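Local atomic coordinates of chemotaxis protein CheX (Desulfovibrio desulfuricans subsp. desulfuricans str. G20, PDB entry 3HM4), a protein that probably acts as a CheX-type phosphatase of bacterial chemotaxis, removing the phosphoryl group from a response regulator of the CheY kind. Residues Asn39-Gly44 with Gly126-His131; Ser135-Ile140 with Thr150-Leu155; Gln28-Gln33 with Pro141-His146; Ala71-Met76 with Gln86-Ala91; Asn19-Met24 with Asn97-Gln102. One frame throughout, in Å; residues are numbered along the deposited sequence. Where two conformers were deposited one is given.

Contact 1. Residues Asn39-Gly44 with Gly126-His131; sequences NNVAKG and GHTISH
Gly-126 turns its carbonyl toward Lys-43, whose NZ donates to Gly-126 O at 2.8 Å, in the carbonyl plane and on a lone pair. The lysine chain leaves with CG anti to the backbone N (chi1 -172°) and runs straight until its last torsion, which tips the ammonium down onto that oxygen. At His-127 the backbone takes over, with Gly-44 N donating to His-127 O over 3.0 Å. The imidazole lies with one face beneath Gly-44 O, while its edge nitrogens are used elsewhere in the chain, NE2 by Ser-47 and ND1 by Gly-124. Thr-128 faces Lys-43 in a non-hydrogen-bonded pair and slants across Val-41, with Val-41 CG1 3.7 Å from Thr-128 CB. Strands 42-44 and 127-131 thus form a small antiparallel ribbon, and the far edge of 127-131 pairs with a strand of the second subunit, carrying the sheet over the dimer interface. Ile-129 exchanges two backbone bonds with Ala-42, N to O and O to N, each 2.9 Å long; on the same face Ile-129 CG2 meets Ala-42 CB at 3.8 Å. Ser-130 OG donates to Asn-40 O at 2.7 Å, in the plane of that carbonyl, and Val-41 CG1 lies 3.4 Å from the same Ser-130 OG. Asn-40 O also accepts from Lys-89 of the second subunit, and Asn-40 ND2 reaches Gln-86 there.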
# COMPACT_ATOMS: atom_id res chain seq x y z
N ASN A 39 2.96 4.83 -17.56
CA ASN A 39 4.08 4.16 -16.90
C ASN A 39 3.54 3.19 -15.83
O ASN A 39 2.43 3.37 -15.30
CB ASN A 39 5.00 5.22 -16.24
CG ASN A 39 5.82 6.01 -17.27
OD1 ASN A 39 6.78 5.47 -17.86
ND2 ASN A 39 5.49 7.27 -17.47
N ASN A 40 4.34 2.18 -15.53
CA ASN A 40 3.96 1.11 -14.57
C ASN A 40 4.35 1.42 -13.12
O ASN A 40 4.11 0.60 -12.24
CB ASN A 40 4.49 -0.27 -14.99
CG ASN A 40 5.99 -0.35 -15.10
OD1 ASN A 40 6.72 0.58 -14.72
ND2 ASN A 40 6.47 -1.49 -15.64
N VAL A 41 4.97 2.59 -12.88
CA VAL A 41 5.38 3.00 -11.57
C VAL A 41 5.13 4.48 -11.32
O VAL A 41 5.04 5.30 -12.23
CB VAL A 41 6.93 2.81 -11.35
CG1 VAL A 41 7.32 1.32 -11.36
CG2 VAL A 41 7.75 3.60 -12.40
N ALA A 42 4.96 4.80 -10.05
CA ALA A 42 5.12 6.15 -9.50
C ALA A 42 6.46 6.11 -8.76
O ALA A 42 6.66 5.20 -7.99
CB ALA A 42 4.00 6.51 -8.53
N LYS A 43 7.36 7.06 -9.02
CA LYS A 43 8.67 7.11 -8.42
C LYS A 43 8.76 8.32 -7.52
O LYS A 43 8.49 9.42 -7.90
CB LYS A 43 9.76 7.17 -9.48
CG LYS A 43 11.18 7.03 -8.91
CD LYS A 43 12.17 7.04 -9.98
CE LYS A 43 13.62 6.91 -9.46
NZ LYS A 43 14.01 5.56 -8.98
N GLY A 44 9.19 8.08 -6.31
CA GLY A 44 9.33 9.17 -5.38
C GLY A 44 9.94 8.80 -4.08
O GLY A 44 10.54 7.76 -3.97
N GLY A 126 13.55 7.57 -4.22
CA GLY A 126 13.43 6.92 -5.51
C GLY A 126 12.83 5.52 -5.49
O GLY A 126 13.02 4.77 -6.45
N HIS A 127 12.10 5.20 -4.43
CA HIS A 127 11.29 3.97 -4.47
C HIS A 127 10.22 4.11 -5.55
O HIS A 127 9.91 5.20 -6.00
CB HIS A 127 10.67 3.63 -3.10
CG HIS A 127 9.57 4.56 -2.69
ND1 HIS A 127 9.76 5.59 -1.80
CD2 HIS A 127 8.26 4.59 -3.06
CE1 HIS A 127 8.60 6.23 -1.66
NE2 HIS A 127 7.68 5.65 -2.40
N THR A 128 9.64 2.98 -5.91
CA THR A 128 8.49 2.98 -6.76
C THR A 128 7.31 2.29 -6.12
O THR A 128 7.47 1.35 -5.35
CB THR A 128 8.76 2.34 -8.13
OG1 THR A 128 9.16 0.98 -7.98
CG2 THR A 128 9.87 3.10 -8.88
N ILE A 129 6.11 2.73 -6.49
CA ILE A 129 4.87 2.10 -6.11
C ILE A 129 4.07 1.86 -7.38
O ILE A 129 3.96 2.75 -8.24
CB ILE A 129 4.10 2.90 -5.03
CG1 ILE A 129 2.79 2.20 -4.64
CG2 ILE A 129 3.81 4.30 -5.47
CD1 ILE A 129 2.24 2.63 -3.24
N SER A 130 3.50 0.66 -7.47
CA SER A 130 2.74 0.21 -8.61
C SER A 130 1.42 -0.40 -8.16
O SER A 130 1.41 -1.30 -7.35
CB SER A 130 3.50 -0.89 -9.37
OG SER A 130 4.78 -0.43 -9.86
N HIS A 131 0.32 0.05 -8.71
CA HIS A 131 -1.01 -0.48 -8.46
C HIS A 131 -1.24 -1.75 -9.25
O HIS A 131 -0.97 -1.79 -10.46
CB HIS A 131 -2.10 0.55 -8.79
CG HIS A 131 -2.12 1.68 -7.83
ND1 HIS A 131 -2.87 1.65 -6.67
CD2 HIS A 131 -1.50 2.89 -7.85
CE1 HIS A 131 -2.67 2.77 -5.99
NE2 HIS A 131 -1.83 3.53 -6.68

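Contact 2. Residues Ser135-Ile140 with Thr150-Leu155; sequences SPVIAI and TVEFCL
Phe-153 places CG between its backbone N and carbonyl carbon (chi1 71°), which swings the ring toward the partner strand, with one face against Ile-138. The isoleucine has CG1 beside the backbone N and CG2 beside the carbonyl carbon (chi1 -55°), and both branches touch the ring, CG2 at 3.6 Å from Phe-153 CE1 and CG1 near CZ. Ile-138 CB is 3.9 Å from the centroid of the Phe-153 ring, 23° off its normal, a CH-pi contact displaced toward the rim. Ile-140 comes to the edge instead, with its CD1 4.0 Å from Phe-153 CE1. On the other face of the sheet Ala-139 CB lies against the aliphatic part of Glu-152, 4.0 Å from its CG; the carboxylate beyond makes a salt bridge with Lys-37 and also bonds a glycerol. Backbone bonds join Ile-138 to Phe-153 in both directions, and Ile-140 to Val-151 likewise, the shortest being Ile-140 N to Val-151 O at 2.8 Å. Ser-135 OG donates to Leu-155 O at 2.7 Å, from a position tilted out of the carbonyl plane. A water accepting from Leu-155 N also lies by Pro-136 O where the strands diverge. Helix 10-25 covers the phenylalanine side, where Phe-13 stacks on Phe-153. This is an antiparallel beta hairpin, strands 138-143 and 149-155, within the six-stranded sheet.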
# COMPACT_ATOMS: atom_id res chain seq x y z
N SER A 135 -7.58 -2.46 -14.25
CA SER A 135 -8.12 -1.18 -14.71
C SER A 135 -6.99 -0.21 -14.99
O SER A 135 -5.88 -0.39 -14.50
CB SER A 135 -8.97 -0.57 -13.63
OG SER A 135 -10.10 -1.38 -13.41
N PRO A 136 -7.33 0.91 -15.66
CA PRO A 136 -6.36 2.00 -15.75
C PRO A 136 -6.15 2.63 -14.36
O PRO A 136 -6.99 2.49 -13.45
CB PRO A 136 -7.07 3.02 -16.62
CG PRO A 136 -8.04 2.20 -17.45
CD PRO A 136 -8.53 1.20 -16.46
N VAL A 137 -5.01 3.24 -14.18
CA VAL A 137 -4.67 3.99 -13.00
C VAL A 137 -4.74 5.46 -13.39
O VAL A 137 -4.15 5.86 -14.38
CB VAL A 137 -3.29 3.60 -12.48
CG1 VAL A 137 -2.88 4.51 -11.30
CG2 VAL A 137 -3.26 2.11 -12.06
N ILE A 138 -5.44 6.24 -12.60
CA ILE A 138 -5.64 7.68 -12.85
C ILE A 138 -4.67 8.42 -11.92
O ILE A 138 -4.61 8.14 -10.72
CB ILE A 138 -7.10 8.11 -12.58
CG1 ILE A 138 -8.10 7.27 -13.38
CG2 ILE A 138 -7.28 9.62 -12.83
CD1 ILE A 138 -7.83 7.21 -14.85
N ALA A 139 -3.91 9.35 -12.47
CA ALA A 139 -2.95 10.15 -11.74
C ALA A 139 -3.33 11.63 -11.85
O ALA A 139 -3.75 12.11 -12.90
CB ALA A 139 -1.52 9.93 -12.28
N ILE A 140 -3.14 12.37 -10.76
CA ILE A 140 -3.37 13.80 -10.74
C ILE A 140 -2.12 14.46 -10.15
O ILE A 140 -1.84 14.28 -8.97
CB ILE A 140 -4.61 14.23 -9.97
CG1 ILE A 140 -5.84 13.38 -10.39
CG2 ILE A 140 -4.83 15.76 -10.25
CD1 ILE A 140 -6.11 12.19 -9.53
N THR A 150 1.91 13.59 -6.41
CA THR A 150 0.89 13.08 -7.30
C THR A 150 -0.03 12.13 -6.54
O THR A 150 0.47 11.31 -5.78
CB THR A 150 1.52 12.30 -8.49
OG1 THR A 150 2.30 13.21 -9.31
CG2 THR A 150 0.50 11.64 -9.41
N VAL A 151 -1.34 12.25 -6.76
CA VAL A 151 -2.35 11.33 -6.23
C VAL A 151 -2.70 10.37 -7.34
O VAL A 151 -2.84 10.78 -8.50
CB VAL A 151 -3.65 12.04 -5.81
CG1 VAL A 151 -4.83 11.03 -5.59
CG2 VAL A 151 -3.40 12.87 -4.58
N GLU A 152 -2.83 9.08 -7.01
CA GLU A 152 -3.25 8.07 -7.97
C GLU A 152 -4.38 7.27 -7.40
O GLU A 152 -4.47 7.08 -6.17
CB GLU A 152 -2.10 7.15 -8.35
CG GLU A 152 -0.89 7.91 -8.90
CD GLU A 152 0.27 7.08 -9.29
OE1 GLU A 152 0.39 5.97 -8.78
OE2 GLU A 152 1.15 7.62 -10.03
N PHE A 153 -5.27 6.80 -8.25
CA PHE A 153 -6.32 5.92 -7.79
C PHE A 153 -6.69 4.93 -8.87
O PHE A 153 -6.41 5.14 -10.07
CB PHE A 153 -7.55 6.66 -7.24
CG PHE A 153 -8.37 7.35 -8.29
CD1 PHE A 153 -8.12 8.68 -8.65
CD2 PHE A 153 -9.41 6.68 -8.93
CE1 PHE A 153 -8.89 9.31 -9.62
CE2 PHE A 153 -10.17 7.32 -9.90
CZ PHE A 153 -9.90 8.61 -10.26
N CYS A 154 -7.31 3.85 -8.45
CA CYS A 154 -7.86 2.87 -9.39
C CYS A 154 -9.09 2.23 -8.77
O CYS A 154 -9.24 2.22 -7.54
CB CYS A 154 -6.87 1.81 -9.79
SG CYS A 154 -6.22 0.80 -8.45
N LEU A 155 -9.95 1.70 -9.64
CA LEU A 155 -11.14 0.95 -9.23
C LEU A 155 -11.36 -0.18 -10.20
O LEU A 155 -11.24 0.04 -11.41
CB LEU A 155 -12.39 1.81 -9.20
CG LEU A 155 -12.60 2.79 -8.08
CD1 LEU A 155 -13.91 3.53 -8.41
CD2 LEU A 155 -12.69 2.10 -6.74
O HOH W 1 -9.45 2.81 -12.39

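Contact 3. Residues Gln28-Gln33 with Pro141-His146; sequences QPIPGQ and PFKTNH
Pro-31 sets its CB over one face of the Phe-142 ring, 3.9 Å from the ring centroid and 24° off the normal, a CH-pi contact shifted toward the rim. A chi1 of -79°, with CG beside the backbone N, carries the phenyl group toward strand 30-36, where CD2 and CE2 are the ring atoms nearest the prolines. Pro-29 adds a second apolar touch, its CB 3.9 Å from Phe-142 CD2. Pro-29 and Pro-31 have no N-H to give, and the backbone bonds from this side come from Ile-30 and Gly-32, in between and after them. Ile-30 N donates to Lys-143 O at 2.8 Å, the return bond from Lys-143 N to Ile-30 O is longer, and Gly-32 N reaches Pro-141 O at 2.8 Å. On the opposite face of the sheet from the phenyl group, Lys-143 bends at chi3 and chi4 and its NZ comes beside Ile-30 CG2; a water links that ammonium to Ile-30 O. At the other end two side-chain amides meet: Asn-145 ND2 donates to Gln-28 OE1 at 2.9 Å, on an oxygen lone pair and in the plane of the asparagine amide. The two amide planes stand 82° apart, and a second water bridges Gln-28 O and Asn-145 OD1. Just beside it, Thr-144 OG1 accepts from His-146 N in an ST turn and also hydrogen-bonds Gly-147 O. Strand 30-36 is thereby stitched to the hairpin strand 138-143 as an edge of the large sheet, with Phe-142 stacked on Phe-149 and helix 10-25 packed against the phenylalanine and both prolines.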
# COMPACT_ATOMS: atom_id res chain seq x y z
N GLN A 28 -0.76 25.25 -0.11
CA GLN A 28 -1.44 25.76 -1.28
C GLN A 28 -1.35 24.77 -2.45
O GLN A 28 -0.84 25.10 -3.52
CB GLN A 28 -0.94 27.17 -1.65
CG GLN A 28 -1.38 28.17 -0.54
CD GLN A 28 -0.88 29.58 -0.77
OE1 GLN A 28 0.29 29.86 -0.63
NE2 GLN A 28 -1.79 30.48 -1.08
N PRO A 29 -1.89 23.55 -2.28
CA PRO A 29 -1.84 22.57 -3.35
C PRO A 29 -2.69 23.02 -4.55
O PRO A 29 -3.82 23.50 -4.38
CB PRO A 29 -2.43 21.33 -2.73
CG PRO A 29 -3.29 21.85 -1.66
CD PRO A 29 -2.58 23.01 -1.11
N ILE A 30 -2.14 22.86 -5.74
CA ILE A 30 -2.81 23.21 -6.99
C ILE A 30 -2.83 21.98 -7.90
O ILE A 30 -1.79 21.59 -8.44
CB ILE A 30 -2.09 24.38 -7.70
CG1 ILE A 30 -2.01 25.62 -6.79
CG2 ILE A 30 -2.78 24.73 -9.00
CD1 ILE A 30 -1.21 26.79 -7.41
N PRO A 31 -4.01 21.36 -8.10
CA PRO A 31 -4.02 20.20 -8.97
C PRO A 31 -3.92 20.55 -10.44
O PRO A 31 -4.51 21.55 -10.92
CB PRO A 31 -5.38 19.55 -8.70
CG PRO A 31 -6.23 20.65 -8.23
CD PRO A 31 -5.33 21.64 -7.52
N GLY A 32 -3.21 19.70 -11.17
CA GLY A 32 -3.19 19.74 -12.59
C GLY A 32 -4.32 18.88 -13.14
O GLY A 32 -5.21 18.41 -12.40
N GLN A 33 -4.24 18.59 -14.43
CA GLN A 33 -5.24 17.76 -15.10
C GLN A 33 -5.01 16.30 -14.80
O GLN A 33 -3.88 15.81 -14.89
CB GLN A 33 -5.26 17.93 -16.62
CG GLN A 33 -5.72 19.26 -17.08
CD GLN A 33 -7.14 19.62 -16.68
OE1 GLN A 33 -7.38 20.68 -16.12
NE2 GLN A 33 -8.08 18.72 -16.94
N PRO A 141 -1.35 15.22 -10.97
CA PRO A 141 -0.15 15.85 -10.44
C PRO A 141 -0.53 17.15 -9.72
O PRO A 141 -1.50 17.81 -10.11
CB PRO A 141 0.67 16.12 -11.69
CG PRO A 141 -0.40 16.45 -12.74
CD PRO A 141 -1.61 15.59 -12.36
N PHE A 142 0.29 17.54 -8.72
CA PHE A 142 0.05 18.75 -7.96
C PHE A 142 1.32 19.56 -7.85
O PHE A 142 2.42 19.02 -7.65
CB PHE A 142 -0.37 18.44 -6.51
CG PHE A 142 -1.81 18.05 -6.34
CD1 PHE A 142 -2.26 16.79 -6.73
CD2 PHE A 142 -2.70 18.91 -5.72
CE1 PHE A 142 -3.59 16.41 -6.55
CE2 PHE A 142 -4.02 18.55 -5.48
CZ PHE A 142 -4.47 17.28 -5.92
N LYS A 143 1.13 20.88 -7.90
CA LYS A 143 2.13 21.85 -7.46
C LYS A 143 1.76 22.28 -6.04
O LYS A 143 0.59 22.23 -5.65
CB LYS A 143 2.12 23.10 -8.33
CG LYS A 143 2.57 22.88 -9.73
CD LYS A 143 2.70 24.22 -10.51
CE LYS A 143 1.44 24.99 -10.65
NZ LYS A 143 0.43 24.28 -11.42
N THR A 144 2.76 22.66 -5.26
CA THR A 144 2.56 23.25 -3.95
C THR A 144 3.61 24.34 -3.77
O THR A 144 4.49 24.54 -4.61
CB THR A 144 2.68 22.22 -2.78
OG1 THR A 144 4.05 21.98 -2.41
CG2 THR A 144 1.94 20.90 -3.04
N ASN A 145 3.57 25.00 -2.62
CA ASN A 145 4.61 25.99 -2.32
C ASN A 145 5.99 25.36 -2.06
O ASN A 145 6.99 26.06 -2.07
CB ASN A 145 4.25 26.78 -1.06
CG ASN A 145 3.00 27.61 -1.21
OD1 ASN A 145 2.61 27.99 -2.31
ND2 ASN A 145 2.38 27.96 -0.04
N HIS A 146 6.03 24.04 -1.85
CA HIS A 146 7.22 23.32 -1.47
C HIS A 146 7.36 22.04 -2.24
O HIS A 146 7.53 21.00 -1.64
CB HIS A 146 7.17 23.00 0.04
CG HIS A 146 7.12 24.22 0.90
ND1 HIS A 146 8.25 24.94 1.21
CD2 HIS A 146 6.08 24.87 1.48
CE1 HIS A 146 7.91 25.98 1.95
NE2 HIS A 146 6.60 25.96 2.12
O HOH W 2 1.10 26.80 -4.44
O HOH W 3 -0.88 22.15 -11.08

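Contact 4. Residues Ala71-Met76 with Gln86-Ala91; sequences AVVKAM and QDTKDA
Val-73 and Met-76 meet Ala-91, Asp-87 and Thr-88 in an apolar helix-to-helix contact, made where helix 66-77 lies against the opening turns of the long helix 84-109. The axes of segments 71-76 and 86-91 run 81° to each other and come within 9.4 Å, so each helix offers the other only a small patch, with valine at its middle. Val-73 splits its branches between two neighbours. Its CG1, anti to the backbone N (chi1 169°), points to the beta carbon of Asp-87, 3.7 Å from CB; its CG2 meets Thr-88 OG1 at 3.6 Å. Both pairs of side chains stand at about a right angle. The same CG2 methyl is also 4.1 Å from Ala-91 CB. One turn further along helix 66-77, Met-76, incorporated as selenomethionine, reaches in with a chain that turns only at its last torsion. Its SE lies 4.0 Å from Ala-91 CB, and its CE methyl comes to 3.7 Å from Ala-91 O. The small methyl of Ala-91 is therefore bordered by valine and methionine together. The polar ends next to the patch are engaged along their own chain: Thr-88 OG1 bonds Ile-84 O and Asp-87 OD2 takes the backbone N of Asp-83. On the flank, Gln-86 NE2 donates to Asp-90 OD2, and Gln-86 OE1 accepts from Asn-40 of the second subunit. With no polar bond linking the two segments, their cohesion rests on shape and on the burial of methyl, methylene and selenium surfaces.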
# COMPACT_ATOMS: atom_id res chain seq x y z
N ALA A 71 8.09 19.32 3.88
CA ALA A 71 7.25 20.53 4.16
C ALA A 71 5.93 20.17 4.86
O ALA A 71 5.46 20.88 5.75
CB ALA A 71 7.00 21.34 2.89
N VAL A 72 5.33 19.05 4.44
CA VAL A 72 4.09 18.57 5.06
C VAL A 72 4.33 18.20 6.52
O VAL A 72 3.58 18.63 7.41
CB VAL A 72 3.47 17.40 4.29
CG1 VAL A 72 2.35 16.73 5.05
CG2 VAL A 72 3.05 17.86 2.91
N VAL A 73 5.39 17.45 6.78
CA VAL A 73 5.74 17.02 8.13
C VAL A 73 6.03 18.27 9.02
O VAL A 73 5.55 18.34 10.16
CB VAL A 73 6.93 16.02 8.15
CG1 VAL A 73 7.45 15.80 9.58
CG2 VAL A 73 6.53 14.70 7.47
N LYS A 74 6.77 19.25 8.48
CA LYS A 74 7.07 20.47 9.23
C LYS A 74 5.80 21.30 9.49
O LYS A 74 5.63 21.89 10.58
CB LYS A 74 8.14 21.30 8.52
CG LYS A 74 9.50 20.69 8.59
CD LYS A 74 10.56 21.57 7.97
CE LYS A 74 11.93 20.95 8.15
NZ LYS A 74 13.02 21.87 7.75
N ALA A 75 4.93 21.42 8.50
CA ALA A 75 3.68 22.18 8.66
C ALA A 75 2.77 21.56 9.72
O ALA A 75 2.21 22.29 10.56
CB ALA A 75 2.95 22.33 7.35
N MSE A 76 2.71 20.23 9.77
CA MSE A 76 1.81 19.53 10.68
C MSE A 76 2.32 19.35 12.08
O MSE A 76 1.52 19.41 13.02
CB MSE A 76 1.45 18.17 10.10
CG MSE A 76 0.62 18.38 8.87
SE MSE A 76 0.20 16.76 8.04
CE MSE A 76 -1.09 16.03 9.38
N GLN A 86 9.46 8.60 12.28
CA GLN A 86 8.22 8.55 13.03
C GLN A 86 7.25 9.67 12.61
O GLN A 86 6.04 9.44 12.49
CB GLN A 86 8.48 8.64 14.54
CG GLN A 86 7.24 8.46 15.38
CD GLN A 86 6.69 7.05 15.33
OE1 GLN A 86 7.45 6.10 15.46
NE2 GLN A 86 5.37 6.92 15.15
N ASP A 87 7.77 10.88 12.43
CA ASP A 87 6.92 12.02 12.13
C ASP A 87 6.35 11.93 10.71
O ASP A 87 5.21 12.35 10.50
CB ASP A 87 7.65 13.35 12.39
CG ASP A 87 8.02 13.58 13.85
OD1 ASP A 87 7.48 12.91 14.73
OD2 ASP A 87 8.89 14.44 14.04
N THR A 88 7.14 11.40 9.79
CA THR A 88 6.65 11.15 8.42
C THR A 88 5.52 10.11 8.44
O THR A 88 4.47 10.33 7.85
CB THR A 88 7.78 10.75 7.44
OG1 THR A 88 8.68 11.85 7.39
CG2 THR A 88 7.25 10.46 6.04
N LYS A 89 5.73 9.00 9.13
CA LYS A 89 4.71 7.98 9.28
C LYS A 89 3.43 8.59 9.85
O LYS A 89 2.34 8.42 9.30
CB LYS A 89 5.20 6.88 10.20
CG LYS A 89 4.18 5.81 10.52
CD LYS A 89 4.75 4.74 11.47
CE LYS A 89 3.70 3.69 11.74
NZ LYS A 89 4.30 2.49 12.38
N ASP A 90 3.57 9.32 10.95
CA ASP A 90 2.41 9.89 11.62
C ASP A 90 1.67 10.96 10.81
O ASP A 90 0.43 10.92 10.66
CB ASP A 90 2.75 10.44 13.01
CG ASP A 90 3.10 9.36 14.02
OD1 ASP A 90 2.71 8.18 13.86
OD2 ASP A 90 3.81 9.70 15.00
N ALA A 91 2.43 11.90 10.25
CA ALA A 91 1.84 13.04 9.52
C ALA A 91 1.24 12.61 8.19
O ALA A 91 0.08 12.89 7.87
CB ALA A 91 2.89 14.15 9.29

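Contact 5. Residues Asn19-Met24 with Asn97-Gln102; sequences NVLSTM and NMISGQ
Val-20 points toward residues 97-102 of helix 84-109 and spreads its methyls over three side chains there. CG1, anti to the backbone N (chi1 173°), lies 3.9 Å from Met-98 CB. CG2 sits over the face of the Gln-102 amide, 3.6 Å from its NE2, the extended glutamine chain (chi2 -177°) carrying the amide out to it. The beta carbon of Val-20 completes the set, 3.9 Å from Ile-99 CG1. Leu-21, the next residue, leaves from the flank of its helix, but its branch end turns inward to bring CD2 within 4.1 Å of Ile-99 CD1. These residues join helix 10-25 to the middle of the long helix 84-109, the two packed on one side of the large antiparallel sheet; the axes of segments 19-24 and 97-102 come within 9.9 Å at 134°. Helix 84-109 probably corresponds to the helix that carries the phosphatase motif in CheX relatives. Toward the other end two selenomethionines cross obliquely. Met-24, folded back by turns at chi2 and chi3, sets its SE 3.7 Å from the SE of Met-98, whose own chain runs straight before its final bend. Met-98 CE also touches Met-24 SE, and Met-76 of helix 66-77 touches Met-24 as well. At the opposite end the contact turns polar: a water donates to Gln-102 OE1 at 2.9 Å and accepts from Asn-19 ND2, bridging two amides that do not bond directly. On the same helix, Asn-19 O receives both the backbone N and the hydroxyl of Thr-23, from opposite faces of its plane.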
# COMPACT_ATOMS: atom_id res chain seq x y z
N ASN A 19 -8.22 19.71 -0.29
CA ASN A 19 -8.70 20.20 1.01
C ASN A 19 -7.84 19.73 2.16
O ASN A 19 -7.51 20.52 3.04
CB ASN A 19 -10.16 19.82 1.23
CG ASN A 19 -11.13 20.55 0.30
OD1 ASN A 19 -10.76 21.52 -0.37
ND2 ASN A 19 -12.36 20.06 0.24
N VAL A 20 -7.46 18.45 2.18
CA VAL A 20 -6.66 17.93 3.28
C VAL A 20 -5.27 18.60 3.33
O VAL A 20 -4.84 19.03 4.40
CB VAL A 20 -6.51 16.38 3.22
CG1 VAL A 20 -5.55 15.90 4.25
CG2 VAL A 20 -7.89 15.76 3.46
N LEU A 21 -4.58 18.66 2.18
CA LEU A 21 -3.24 19.28 2.14
C LEU A 21 -3.28 20.77 2.50
O LEU A 21 -2.35 21.27 3.16
CB LEU A 21 -2.48 18.99 0.84
CG LEU A 21 -1.72 17.66 0.77
CD1 LEU A 21 -0.67 17.56 1.93
CD2 LEU A 21 -2.66 16.51 0.78
N SER A 22 -4.31 21.46 2.03
CA SER A 22 -4.52 22.90 2.34
C SER A 22 -4.66 23.07 3.85
O SER A 22 -3.90 23.82 4.50
CB SER A 22 -5.79 23.44 1.67
OG SER A 22 -5.68 23.52 0.26
N THR A 23 -5.61 22.34 4.41
CA THR A 23 -5.92 22.46 5.84
C THR A 23 -4.82 22.06 6.76
O THR A 23 -4.43 22.82 7.66
CB THR A 23 -7.14 21.62 6.22
OG1 THR A 23 -8.25 22.06 5.45
CG2 THR A 23 -7.44 21.71 7.70
N MSE A 24 -4.25 20.86 6.53
CA MSE A 24 -3.23 20.34 7.41
C MSE A 24 -1.84 20.94 7.27
O MSE A 24 -1.13 21.03 8.27
CB MSE A 24 -3.13 18.80 7.24
CG MSE A 24 -4.43 18.08 7.58
SE MSE A 24 -5.15 18.40 9.33
CE MSE A 24 -3.77 17.68 10.50
N ASN A 97 -5.31 8.97 5.79
CA ASN A 97 -6.60 8.61 6.42
C ASN A 97 -7.65 9.67 6.12
O ASN A 97 -8.79 9.34 5.84
CB ASN A 97 -6.45 8.41 7.93
CG ASN A 97 -6.20 6.97 8.32
OD1 ASN A 97 -6.84 6.07 7.78
ND2 ASN A 97 -5.33 6.75 9.28
N MSE A 98 -7.27 10.94 6.18
CA MSE A 98 -8.19 12.03 5.91
C MSE A 98 -8.62 12.11 4.45
O MSE A 98 -9.80 12.33 4.16
CB MSE A 98 -7.63 13.37 6.36
CG MSE A 98 -7.49 13.49 7.87
SE MSE A 98 -6.59 15.13 8.36
CE MSE A 98 -7.89 16.37 7.74
N ILE A 99 -7.68 11.89 3.51
CA ILE A 99 -8.02 11.86 2.10
C ILE A 99 -9.01 10.69 1.85
O ILE A 99 -10.02 10.87 1.19
CB ILE A 99 -6.79 11.73 1.17
CG1 ILE A 99 -6.01 13.06 1.21
CG2 ILE A 99 -7.19 11.38 -0.28
CD1 ILE A 99 -4.65 12.96 0.52
N SER A 100 -8.70 9.51 2.40
CA SER A 100 -9.60 8.39 2.25
C SER A 100 -11.02 8.72 2.79
O SER A 100 -12.03 8.49 2.11
CB SER A 100 -9.05 7.18 2.97
OG SER A 100 -9.98 6.11 2.94
N GLY A 101 -11.08 9.26 4.00
CA GLY A 101 -12.38 9.58 4.61
C GLY A 101 -13.17 10.60 3.81
O GLY A 101 -14.37 10.41 3.52
N GLN A 102 -12.49 11.65 3.36
CA GLN A 102 -13.16 12.71 2.60
C GLN A 102 -13.55 12.31 1.19
O GLN A 102 -14.63 12.64 0.74
CB GLN A 102 -12.32 13.99 2.61
CG GLN A 102 -12.23 14.53 4.02
CD GLN A 102 -11.48 15.84 4.14
OE1 GLN A 102 -11.45 16.63 3.22
NE2 GLN A 102 -10.91 16.06 5.31
O HOH W 4 -13.19 17.09 0.89

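In the fold
Contacts 2 and 3 share strand 138-143 and touch, Ile-140 CG2 lying 3.4 Å from Gly-32 O. Contact 1 adjoins contact 2 where Ala-42 CB approaches Glu-152 OE2 at 3.4 Å; a glycerol, probably from the crystallisation liquor, is bound beside both residues. Contacts 4 and 5 both use helix 84-109 and meet where Val-72 CG2 lies 3.9 Å from Leu-21 CD1. Contact 3 touches the helix layer, Pro-29 CG lying 3.9 Å from Leu-21 CB of contact 5. Contacts 1 and 5 lie on opposite sides of the chain's centre, their own centres about 22 Å apart, whereas contacts 1 and 4 both reach the second subunit.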